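Local structure of beta-N-acetylglucosaminidase Nag2 (6EZR) at residues F43-L48 with I85-F90; Q281-I286 with R351-F356; R308-S313 with F344-E349. The protein probably hydrolyses terminal non-reducing N-acetyl-D-hexosamine residues from N-acetyl-beta-D-hexosaminides, as a member of glycosyl hydrolase family 20. One frame throughout, in Å; residues are numbered along the deposited sequence.

Contact 1: residues F43-L48 with I85-F90; sequences FDRYIL and IGSNPF
Phe43 meets Ile85 and Phe90 where, in the N-terminal beta domain, the loop after strand 38-42 meets the end of strand 78-85, an outermost strand of the mixed eight-stranded sheet, and the loop that follows it. The rings of Phe43 and Phe90 point at each other and touch by their edges, Phe43 CZ lying 3.8 Å from Phe90 CZ. Methyl CG2 of Ile85 lies in the plane of the Phe43 ring, also at its edge, and Phe97 adds an edge-to-face contact from elsewhere in the domain. Arg45 bends at its second torsion (chi2 -64°), is extended at the next and passes Phe90, lying antiparallel alongside it. Phe90 CE1 lies over one face of the guanidinium, 3.5 Å from Arg45 NH1, but the two planes stand 73° apart, so this is an aromatic edge against the charged group and not a stack. Along the guanidinium's own edge, NH1 makes a bent, weak hydrogen bond to Ser87 OG (2.9 Å), whose hydroxyl is in turn donated to Asn88 O. Arg45 NH2 donates to a water 3.1 Å away that also sits 2.9 Å from Pro89 O, and Asp95 provides a long, weak ion pair. At Tyr46 the backbone takes over: a second water donates to Tyr46 O at 2.8 Å and accepts from Gly86 N at 2.7 Å, joining the loops just where Gly86 centres an inverse gamma turn. Leu48 closes the contact with a single methyl, CD1, resting 3.7 Å from both Ile85 C and Gly86 N.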
loop_
_atom_site.group_PDB
_atom_site.type_symbol
_atom_site.label_atom_id
_atom_site.label_comp_id
_atom_site.label_asym_id
_atom_site.label_seq_id
_atom_site.Cartn_x
_atom_site.Cartn_y
_atom_site.Cartn_z
ATOM N N PHE A 43 -2.708 20.171 -3.365
ATOM C CA PHE A 43 -2.660 19.893 -4.799
ATOM C C PHE A 43 -1.477 18.981 -5.072
ATOM O O PHE A 43 -0.342 19.341 -4.772
ATOM C CB PHE A 43 -2.523 21.210 -5.573
ATOM C CG PHE A 43 -2.611 21.068 -7.071
ATOM C CD1 PHE A 43 -3.715 20.462 -7.677
ATOM C CD2 PHE A 43 -1.609 21.590 -7.886
ATOM C CE1 PHE A 43 -3.796 20.355 -9.060
ATOM C CE2 PHE A 43 -1.690 21.489 -9.267
ATOM C CZ PHE A 43 -2.780 20.863 -9.855
ATOM N N ASP A 44 -1.746 17.813 -5.657
ATOM C CA ASP A 44 -0.752 16.727 -5.770
ATOM C C ASP A 44 0.162 16.820 -7.006
ATOM O O ASP A 44 0.900 15.876 -7.293
ATOM C CB ASP A 44 -1.451 15.341 -5.728
ATOM C CG ASP A 44 -0.620 14.266 -4.983
ATOM O OD1 ASP A 44 0.133 14.628 -4.047
ATOM O OD2 ASP A 44 -0.724 13.058 -5.328
ATOM N N ARG A 45 0.130 17.956 -7.710
ATOM C CA ARG A 45 1.016 18.223 -8.840
ATOM C C ARG A 45 1.921 19.420 -8.552
ATOM O O ARG A 45 1.540 20.364 -7.842
ATOM C CB ARG A 45 0.216 18.489 -10.114
ATOM C CG ARG A 45 -0.771 17.399 -10.506
ATOM C CD ARG A 45 -0.085 16.082 -10.859
ATOM N NE ARG A 45 -1.060 15.120 -11.379
ATOM C CZ ARG A 45 -1.394 14.958 -12.660
ATOM N NH1 ARG A 45 -0.822 15.669 -13.633
ATOM N NH2 ARG A 45 -2.322 14.058 -12.971
ATOM N N TYR A 46 3.125 19.363 -9.114
ATOM C CA TYR A 46 4.109 20.414 -8.971
ATOM C C TYR A 46 3.709 21.582 -9.862
ATOM O O TYR A 46 3.626 21.453 -11.088
ATOM C CB TYR A 46 5.489 19.880 -9.355
ATOM C CG TYR A 46 6.615 20.899 -9.319
ATOM C CD1 TYR A 46 6.948 21.557 -8.142
ATOM C CD2 TYR A 46 7.368 21.185 -10.465
ATOM C CE1 TYR A 46 7.985 22.485 -8.105
ATOM C CE2 TYR A 46 8.409 22.106 -10.433
ATOM C CZ TYR A 46 8.709 22.755 -9.250
ATOM O OH TYR A 46 9.730 23.674 -9.202
ATOM N N ILE A 47 3.424 22.713 -9.231
ATOM C CA ILE A 47 3.115 23.939 -9.948
ATOM C C ILE A 47 4.436 24.526 -10.392
ATOM O O ILE A 47 5.357 24.638 -9.587
ATOM C CB ILE A 47 2.346 24.936 -9.064
ATOM C CG1 ILE A 47 1.008 24.297 -8.646
ATOM C CG2 ILE A 47 2.141 26.256 -9.815
ATOM C CD1 ILE A 47 0.156 25.104 -7.698
ATOM N N LEU A 48 4.537 24.882 -11.669
ATOM C CA LEU A 48 5.760 25.477 -12.191
ATOM C C LEU A 48 5.881 26.897 -11.625
ATOM O O LEU A 48 4.940 27.674 -11.763
ATOM C CB LEU A 48 5.754 25.492 -13.714
ATOM C CG LEU A 48 5.980 24.109 -14.336
ATOM C CD1 LEU A 48 5.271 23.992 -15.674
ATOM C CD2 LEU A 48 7.463 23.796 -14.484
ATOM N N ILE A 85 1.236 23.491 -14.910
ATOM C CA ILE A 85 1.903 22.260 -14.484
ATOM C C ILE A 85 2.463 21.562 -15.717
ATOM O O ILE A 85 1.967 21.746 -16.834
ATOM C CB ILE A 85 0.948 21.295 -13.739
ATOM C CG1 ILE A 85 -0.184 20.815 -14.645
ATOM C CG2 ILE A 85 0.361 21.978 -12.522
ATOM C CD1 ILE A 85 -1.023 19.680 -14.087
ATOM N N GLY A 86 3.487 20.752 -15.504
ATOM C CA GLY A 86 4.092 19.982 -16.573
ATOM C C GLY A 86 3.400 18.647 -16.622
ATOM O O GLY A 86 3.870 17.678 -16.031
ATOM N N SER A 87 2.252 18.596 -17.281
ATOM C CA SER A 87 1.549 17.328 -17.438
ATOM C C SER A 87 0.561 17.325 -18.591
ATOM O O SER A 87 0.161 18.373 -19.131
ATOM C CB SER A 87 0.844 16.915 -16.128
ATOM O OG SER A 87 -0.573 17.022 -16.189
ATOM N N ASN A 88 0.175 16.103 -18.933
ATOM C CA ASN A 88 -0.861 15.845 -19.918
ATOM C C ASN A 88 -2.233 15.974 -19.270
ATOM O O ASN A 88 -2.319 16.120 -18.055
ATOM C CB ASN A 88 -0.629 14.477 -20.568
ATOM C CG ASN A 88 0.454 14.524 -21.637
ATOM O OD1 ASN A 88 0.718 15.579 -22.246
ATOM N ND2 ASN A 88 1.081 13.385 -21.877
ATOM N N PRO A 89 -3.310 15.957 -20.071
ATOM C CA PRO A 89 -4.595 16.376 -19.500
ATOM C C PRO A 89 -5.114 15.583 -18.302
ATOM O O PRO A 89 -4.832 14.375 -18.173
ATOM C CB PRO A 89 -5.544 16.234 -20.682
ATOM C CG PRO A 89 -4.668 16.528 -21.855
ATOM C CD PRO A 89 -3.419 15.778 -21.532
ATOM N N PHE A 90 -5.835 16.290 -17.423
ATOM C CA PHE A 90 -6.488 15.695 -16.264
ATOM C C PHE A 90 -7.680 14.902 -16.775
ATOM O O PHE A 90 -8.504 15.422 -17.524
ATOM C CB PHE A 90 -6.998 16.755 -15.278
ATOM C CG PHE A 90 -5.943 17.379 -14.372
ATOM C CD1 PHE A 90 -4.604 17.006 -14.381
ATOM C CD2 PHE A 90 -6.336 18.362 -13.470
ATOM C CE1 PHE A 90 -3.693 17.613 -13.523
ATOM C CE2 PHE A 90 -5.430 18.965 -12.609
ATOM C CZ PHE A 90 -4.108 18.585 -12.634
HETATM O O HOH W 1 -3.032 13.798 -15.951
HETATM O O HOH W 2 4.238 19.711 -13.177
#

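Contact 2: residues Q281-I286 with R351-F356; sequences QVKRLI and RDVIAF
Lys283 swings its CG beside its own backbone N (chi1 -71°), while Phe356 places its ring anti to the backbone N (chi1 175°), and these two choices lay the first carbons of the lysine chain over one face of the phenylalanine. CB sits 4.0 Å from the centroid of the Phe356 ring, a CH-pi contact displaced toward the ring's rim. Phe356 CE1 reaches farther in, to 3.1 Å from the backbone atom Lys283 O. Beyond CG the lysine is fully extended, which carries its ammonium past the ring to the preceding turn of the other helix. There Lys283 NZ donates to Asp352 OD2 at 2.7 Å, a salt bridge that meets the carboxylate oxygen on its syn side and somewhat out of the carboxylate plane. One side chain thus grips the aromatic with its aliphatic part and the acid with its charge, on the outer side of the helix pair. The other side is apolar: Ile286 CD1 presses against Val353 CG1 at 3.6 Å, the two chains set roughly perpendicular, and Val282 CG1 touches the same methyl, Val353 CG1, at 4.1 Å. Ile286 CG2 also reaches the edge of the Phe356 ring. The axes of segments 281-286 and 351-356 run nearly parallel, 13° apart, and approach to 10.3 Å, as expected of successive outer helices of a TIM barrel. Beneath them lie the barrel strands: Val282 and Ile286 rest on Phe297 and Val353 on Trp299 of strand 296-303, while Val282 also packs on Leu270 of strand 265-271.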
loop_
_atom_site.group_PDB
_atom_site.type_symbol
_atom_site.label_atom_id
_atom_site.label_comp_id
_atom_site.label_asym_id
_atom_site.label_seq_id
_atom_site.Cartn_x
_atom_site.Cartn_y
_atom_site.Cartn_z
ATOM N N GLN A 281 -8.065 -1.477 11.571
ATOM C CA GLN A 281 -8.139 -1.637 10.115
ATOM C C GLN A 281 -7.016 -2.491 9.523
ATOM O O GLN A 281 -7.246 -3.225 8.565
ATOM C CB GLN A 281 -8.212 -0.275 9.432
ATOM C CG GLN A 281 -9.543 0.426 9.649
ATOM C CD GLN A 281 -10.751 -0.417 9.221
ATOM O OE1 GLN A 281 -10.794 -0.946 8.100
ATOM N NE2 GLN A 281 -11.732 -0.557 10.116
ATOM N N VAL A 282 -5.817 -2.403 10.091
ATOM C CA VAL A 282 -4.700 -3.257 9.679
ATOM C C VAL A 282 -5.042 -4.740 9.933
ATOM O O VAL A 282 -4.923 -5.559 9.014
ATOM C CB VAL A 282 -3.377 -2.812 10.351
ATOM C CG1 VAL A 282 -2.234 -3.787 10.085
ATOM C CG2 VAL A 282 -2.980 -1.433 9.844
ATOM N N LYS A 283 -5.492 -5.068 11.148
ATOM C CA LYS A 283 -5.909 -6.445 11.505
ATOM C C LYS A 283 -7.008 -6.957 10.588
ATOM O O LYS A 283 -6.949 -8.090 10.101
ATOM C CB LYS A 283 -6.458 -6.518 12.930
ATOM C CG LYS A 283 -5.443 -6.360 14.043
ATOM C CD LYS A 283 -6.160 -6.475 15.375
ATOM C CE LYS A 283 -5.206 -6.580 16.549
ATOM N NZ LYS A 283 -5.897 -7.196 17.718
ATOM N N ARG A 284 -8.026 -6.117 10.396
ATOM C CA ARG A 284 -9.110 -6.408 9.466
ATOM C C ARG A 284 -8.555 -6.746 8.087
ATOM O O ARG A 284 -8.933 -7.770 7.507
ATOM C CB ARG A 284 -10.067 -5.225 9.373
ATOM C CG ARG A 284 -11.333 -5.497 8.573
ATOM C CD ARG A 284 -12.307 -4.344 8.727
ATOM N NE ARG A 284 -13.341 -4.322 7.691
ATOM C CZ ARG A 284 -13.213 -3.801 6.467
ATOM N NH1 ARG A 284 -12.069 -3.250 6.056
ATOM N NH2 ARG A 284 -14.251 -3.833 5.635
ATOM N N LEU A 285 -7.634 -5.918 7.585
ATOM C CA LEU A 285 -7.047 -6.160 6.266
ATOM C C LEU A 285 -6.172 -7.416 6.231
ATOM O O LEU A 285 -6.251 -8.196 5.283
ATOM C CB LEU A 285 -6.256 -4.950 5.771
ATOM C CG LEU A 285 -5.569 -5.101 4.405
ATOM C CD1 LEU A 285 -6.525 -5.474 3.277
ATOM C CD2 LEU A 285 -4.845 -3.810 4.088
ATOM N N ILE A 286 -5.347 -7.610 7.253
ATOM C CA ILE A 286 -4.490 -8.785 7.334
ATOM C C ILE A 286 -5.300 -10.087 7.265
ATOM O O ILE A 286 -4.895 -11.038 6.589
ATOM C CB ILE A 286 -3.611 -8.747 8.600
ATOM C CG1 ILE A 286 -2.498 -7.706 8.407
ATOM C CG2 ILE A 286 -2.997 -10.116 8.880
ATOM C CD1 ILE A 286 -1.786 -7.269 9.665
ATOM N N ARG A 351 3.197 -5.741 18.405
ATOM C CA ARG A 351 3.283 -7.131 18.885
ATOM C C ARG A 351 1.941 -7.835 18.744
ATOM O O ARG A 351 1.873 -8.988 18.323
ATOM C CB ARG A 351 3.729 -7.193 20.350
ATOM C CG ARG A 351 5.229 -7.098 20.548
ATOM C CD ARG A 351 5.625 -7.163 22.016
ATOM N NE ARG A 351 6.862 -6.405 22.237
ATOM C CZ ARG A 351 6.966 -5.214 22.840
ATOM N NH1 ARG A 351 5.908 -4.584 23.358
ATOM N NH2 ARG A 351 8.164 -4.646 22.945
ATOM N N ASP A 352 0.881 -7.129 19.107
ATOM C CA ASP A 352 -0.461 -7.664 19.005
ATOM C C ASP A 352 -0.868 -7.940 17.541
ATOM O O ASP A 352 -1.482 -8.972 17.252
ATOM C CB ASP A 352 -1.445 -6.723 19.693
ATOM C CG ASP A 352 -2.802 -7.350 19.881
ATOM O OD1 ASP A 352 -2.892 -8.357 20.621
ATOM O OD2 ASP A 352 -3.772 -6.835 19.284
ATOM N N VAL A 353 -0.508 -7.033 16.630
ATOM C CA VAL A 353 -0.726 -7.231 15.181
ATOM C C VAL A 353 0.102 -8.397 14.613
ATOM O O VAL A 353 -0.386 -9.169 13.773
ATOM C CB VAL A 353 -0.428 -5.933 14.383
ATOM C CG1 VAL A 353 -0.457 -6.175 12.872
ATOM C CG2 VAL A 353 -1.428 -4.842 14.748
ATOM N N ILE A 354 1.356 -8.498 15.052
ATOM C CA ILE A 354 2.223 -9.614 14.666
ATOM C C ILE A 354 1.615 -10.966 15.067
ATOM O O ILE A 354 1.553 -11.883 14.246
ATOM C CB ILE A 354 3.648 -9.453 15.241
ATOM C CG1 ILE A 354 4.379 -8.315 14.511
ATOM C CG2 ILE A 354 4.453 -10.746 15.092
ATOM C CD1 ILE A 354 5.564 -7.753 15.265
ATOM N N ALA A 355 1.175 -11.076 16.320
ATOM C CA ALA A 355 0.581 -12.313 16.845
ATOM C C ALA A 355 -0.710 -12.664 16.121
ATOM O O ALA A 355 -0.968 -13.827 15.820
ATOM C CB ALA A 355 0.316 -12.181 18.337
ATOM N N PHE A 356 -1.527 -11.646 15.874
ATOM C CA PHE A 356 -2.756 -11.785 15.099
ATOM C C PHE A 356 -2.470 -12.287 13.675
ATOM O O PHE A 356 -3.186 -13.154 13.161
ATOM C CB PHE A 356 -3.486 -10.438 15.082
ATOM C CG PHE A 356 -4.709 -10.414 14.216
ATOM C CD1 PHE A 356 -4.602 -10.153 12.854
ATOM C CD2 PHE A 356 -5.966 -10.645 14.757
ATOM C CE1 PHE A 356 -5.724 -10.140 12.044
ATOM C CE2 PHE A 356 -7.100 -10.623 13.953
ATOM C CZ PHE A 356 -6.978 -10.368 12.594
#

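Contact 3: residues R308-S313 with F344-E349; sequences RVEIKS and FYTQEE
Glu310 and Gln347 exchange two hydrogen bonds, each using the side chain of one residue and the backbone of the other. Glu310 turns CG anti to its backbone N (chi1 -177°) and stays extended, which lifts its carboxylate to the first turn of helix 347-358; there OE1 accepts from Gln347 N at 3.0 Å, the N-H pointing almost straight at it on the anti side of the carboxylate. A negative group at this helix start would probably be favoured by the helix dipole. Gln347 in turn sends its amide back across the loop, where NE2 donates to Glu310 O at 2.8 Å. The acceptor lies in the amide plane, but NE2 itself is tilted from the plane of the Glu310 carbonyl. A second acceptor for NE2, Glu422 OE1, fixes the rotation of the amide further, and the aliphatic CD of Lys312 runs past Gln347 OE1 at 3.9 Å.

Before the helix the two backbones run in roughly the same direction and form a single bridge, with Tyr345 N donating to Arg308 O (2.6 Å) and Glu310 N to Tyr345 O (3.2 Å). Arg308 CB packs on Tyr345 CE2 at 4.0 Å, whereas the polar ends of both residues lead elsewhere: Tyr345 OH bonds to His277 O, and the Arg308 guanidinium to the carbonyls of Cys272, Ala273 and Gly343. Thr346 rotates OG1 between its backbone N and carbonyl carbon (chi1 65°), in position to accept from Glu349 N at 3.1 Å, and Thr346 N donates to Glu349 OE1 in return. This reciprocal pair is a capping box, here opening helix 347-358, the outer helix between barrel strands 296-303 and 363-370.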
loop_
_atom_site.group_PDB
_atom_site.type_symbol
_atom_site.label_atom_id
_atom_site.label_comp_id
_atom_site.label_asym_id
_atom_site.label_seq_id
_atom_site.Cartn_x
_atom_site.Cartn_y
_atom_site.Cartn_z
ATOM N N ARG A 308 5.491 6.146 11.656
ATOM C CA ARG A 308 4.375 5.447 12.332
ATOM C C ARG A 308 4.730 4.371 13.350
ATOM O O ARG A 308 3.820 3.750 13.917
ATOM C CB ARG A 308 3.446 4.821 11.286
ATOM C CG ARG A 308 2.984 5.770 10.201
ATOM C CD ARG A 308 2.260 6.968 10.763
ATOM N NE ARG A 308 1.667 7.802 9.724
ATOM C CZ ARG A 308 1.208 9.043 9.903
ATOM N NH1 ARG A 308 1.271 9.637 11.089
ATOM N NH2 ARG A 308 0.679 9.701 8.875
ATOM N N VAL A 309 6.027 4.157 13.590
ATOM C CA VAL A 309 6.501 3.084 14.474
ATOM C C VAL A 309 7.285 3.665 15.664
ATOM O O VAL A 309 8.293 4.365 15.490
ATOM C CB VAL A 309 7.291 1.978 13.703
ATOM C CG1 VAL A 309 8.402 2.544 12.831
ATOM C CG2 VAL A 309 7.855 0.933 14.657
ATOM N N GLU A 310 6.789 3.363 16.866
ATOM C CA GLU A 310 7.398 3.785 18.124
ATOM C C GLU A 310 8.806 3.216 18.272
ATOM O O GLU A 310 8.993 1.997 18.259
ATOM C CB GLU A 310 6.539 3.326 19.305
ATOM C CG GLU A 310 7.052 3.788 20.668
ATOM C CD GLU A 310 6.214 3.283 21.830
ATOM O OE1 GLU A 310 5.868 2.081 21.858
ATOM O OE2 GLU A 310 5.914 4.095 22.732
ATOM N N ILE A 311 9.784 4.114 18.388
ATOM C CA ILE A 311 11.156 3.749 18.723
ATOM C C ILE A 311 11.394 4.306 20.127
ATOM O O ILE A 311 11.453 5.526 20.313
ATOM C CB ILE A 311 12.168 4.327 17.706
ATOM C CG1 ILE A 311 11.796 3.939 16.261
ATOM C CG2 ILE A 311 13.590 3.877 18.025
ATOM C CD1 ILE A 311 11.825 2.453 15.940
ATOM N N LYS A 312 11.500 3.412 21.109
ATOM C CA LYS A 312 11.601 3.796 22.529
ATOM C C LYS A 312 12.813 4.670 22.882
ATOM O O LYS A 312 12.717 5.524 23.771
ATOM C CB LYS A 312 11.541 2.557 23.438
ATOM C CG LYS A 312 10.120 2.203 23.863
ATOM C CD LYS A 312 9.946 0.734 24.211
ATOM C CE LYS A 312 8.590 0.500 24.864
ATOM N NZ LYS A 312 8.119 -0.911 24.765
ATOM N N SER A 313 13.926 4.461 22.181
ATOM C CA SER A 313 15.156 5.240 22.380
ATOM C C SER A 313 15.163 6.611 21.692
ATOM O O SER A 313 15.976 7.468 22.046
ATOM C CB SER A 313 16.366 4.442 21.886
ATOM O OG SER A 313 16.279 4.198 20.491
ATOM N N PHE A 344 0.385 6.835 15.370
ATOM C CA PHE A 344 1.469 5.855 15.242
ATOM C C PHE A 344 1.084 4.550 15.925
ATOM O O PHE A 344 0.128 4.503 16.697
ATOM C CB PHE A 344 2.781 6.398 15.819
ATOM C CG PHE A 344 2.742 6.658 17.300
ATOM C CD1 PHE A 344 2.222 7.848 17.801
ATOM C CD2 PHE A 344 3.244 5.720 18.203
ATOM C CE1 PHE A 344 2.191 8.089 19.172
ATOM C CE2 PHE A 344 3.216 5.958 19.569
ATOM C CZ PHE A 344 2.686 7.143 20.055
ATOM N N TYR A 345 1.819 3.491 15.611
ATOM C CA TYR A 345 1.643 2.201 16.271
ATOM C C TYR A 345 2.637 2.096 17.423
ATOM O O TYR A 345 3.835 2.331 17.243
ATOM C CB TYR A 345 1.847 1.052 15.281
ATOM C CG TYR A 345 1.061 1.233 14.007
ATOM C CD1 TYR A 345 -0.327 1.188 14.017
ATOM C CD2 TYR A 345 1.707 1.481 12.791
ATOM C CE1 TYR A 345 -1.059 1.363 12.849
ATOM C CE2 TYR A 345 0.988 1.664 11.619
ATOM C CZ TYR A 345 -0.398 1.612 11.649
ATOM O OH TYR A 345 -1.108 1.795 10.479
ATOM N N THR A 346 2.141 1.751 18.607
ATOM C CA THR A 346 3.017 1.481 19.740
ATOM C C THR A 346 3.651 0.120 19.508
ATOM O O THR A 346 3.141 -0.680 18.709
ATOM C CB THR A 346 2.265 1.504 21.089
ATOM O OG1 THR A 346 1.313 0.436 21.141
ATOM C CG2 THR A 346 1.549 2.837 21.289
ATOM N N GLN A 347 4.764 -0.138 20.189
ATOM C CA GLN A 347 5.422 -1.449 20.114
ATOM C C GLN A 347 4.507 -2.589 20.622
ATOM O O GLN A 347 4.534 -3.690 20.072
ATOM C CB GLN A 347 6.771 -1.442 20.851
ATOM C CG GLN A 347 7.755 -0.395 20.320
ATOM C CD GLN A 347 9.230 -0.759 20.474
ATOM O OE1 GLN A 347 9.597 -1.676 21.211
ATOM N NE2 GLN A 347 10.088 -0.023 19.770
ATOM N N GLU A 348 3.690 -2.305 21.641
ATOM C CA GLU A 348 2.674 -3.251 22.146
ATOM C C GLU A 348 1.591 -3.564 21.107
ATOM O O GLU A 348 1.202 -4.722 20.945
ATOM C CB GLU A 348 2.020 -2.723 23.439
ATOM C CG GLU A 348 0.793 -3.518 23.895
ATOM C CD GLU A 348 0.383 -3.248 25.333
ATOM O OE1 GLU A 348 0.336 -2.064 25.732
ATOM O OE2 GLU A 348 0.087 -4.223 26.059
ATOM N N GLU A 349 1.089 -2.525 20.441
ATOM C CA GLU A 349 0.135 -2.686 19.330
ATOM C C GLU A 349 0.749 -3.530 18.205
ATOM O O GLU A 349 0.116 -4.468 17.720
ATOM C CB GLU A 349 -0.322 -1.320 18.784
ATOM C CG GLU A 349 -1.372 -0.604 19.634
ATOM C CD GLU A 349 -1.550 0.875 19.286
ATOM O OE1 GLU A 349 -0.595 1.505 18.777
ATOM O OE2 GLU A 349 -2.648 1.424 19.542
#

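Contacts 2 and 3 share helix 347-358 of the catalytic TIM barrel: contact 3 caps its start and contact 2 packs its next turns against helix 279-291. Their centres are 14 Å apart and they touch, Val282 CG2 lying 3.8 Å from Tyr345 OH. Contact 1 belongs to the N-terminal beta domain, its centre about 36 Å from that of contact 3 and 37 Å from that of contact 2. Two contacts nevertheless approach the sugar site: the Arg45 side chain is about 6 Å from that of Trp546, and the side chain of Arg308 about 7 Å from that of Arg274, both residues that bind N-acetyl-D-glucosamine. Contact 2 lies away from it.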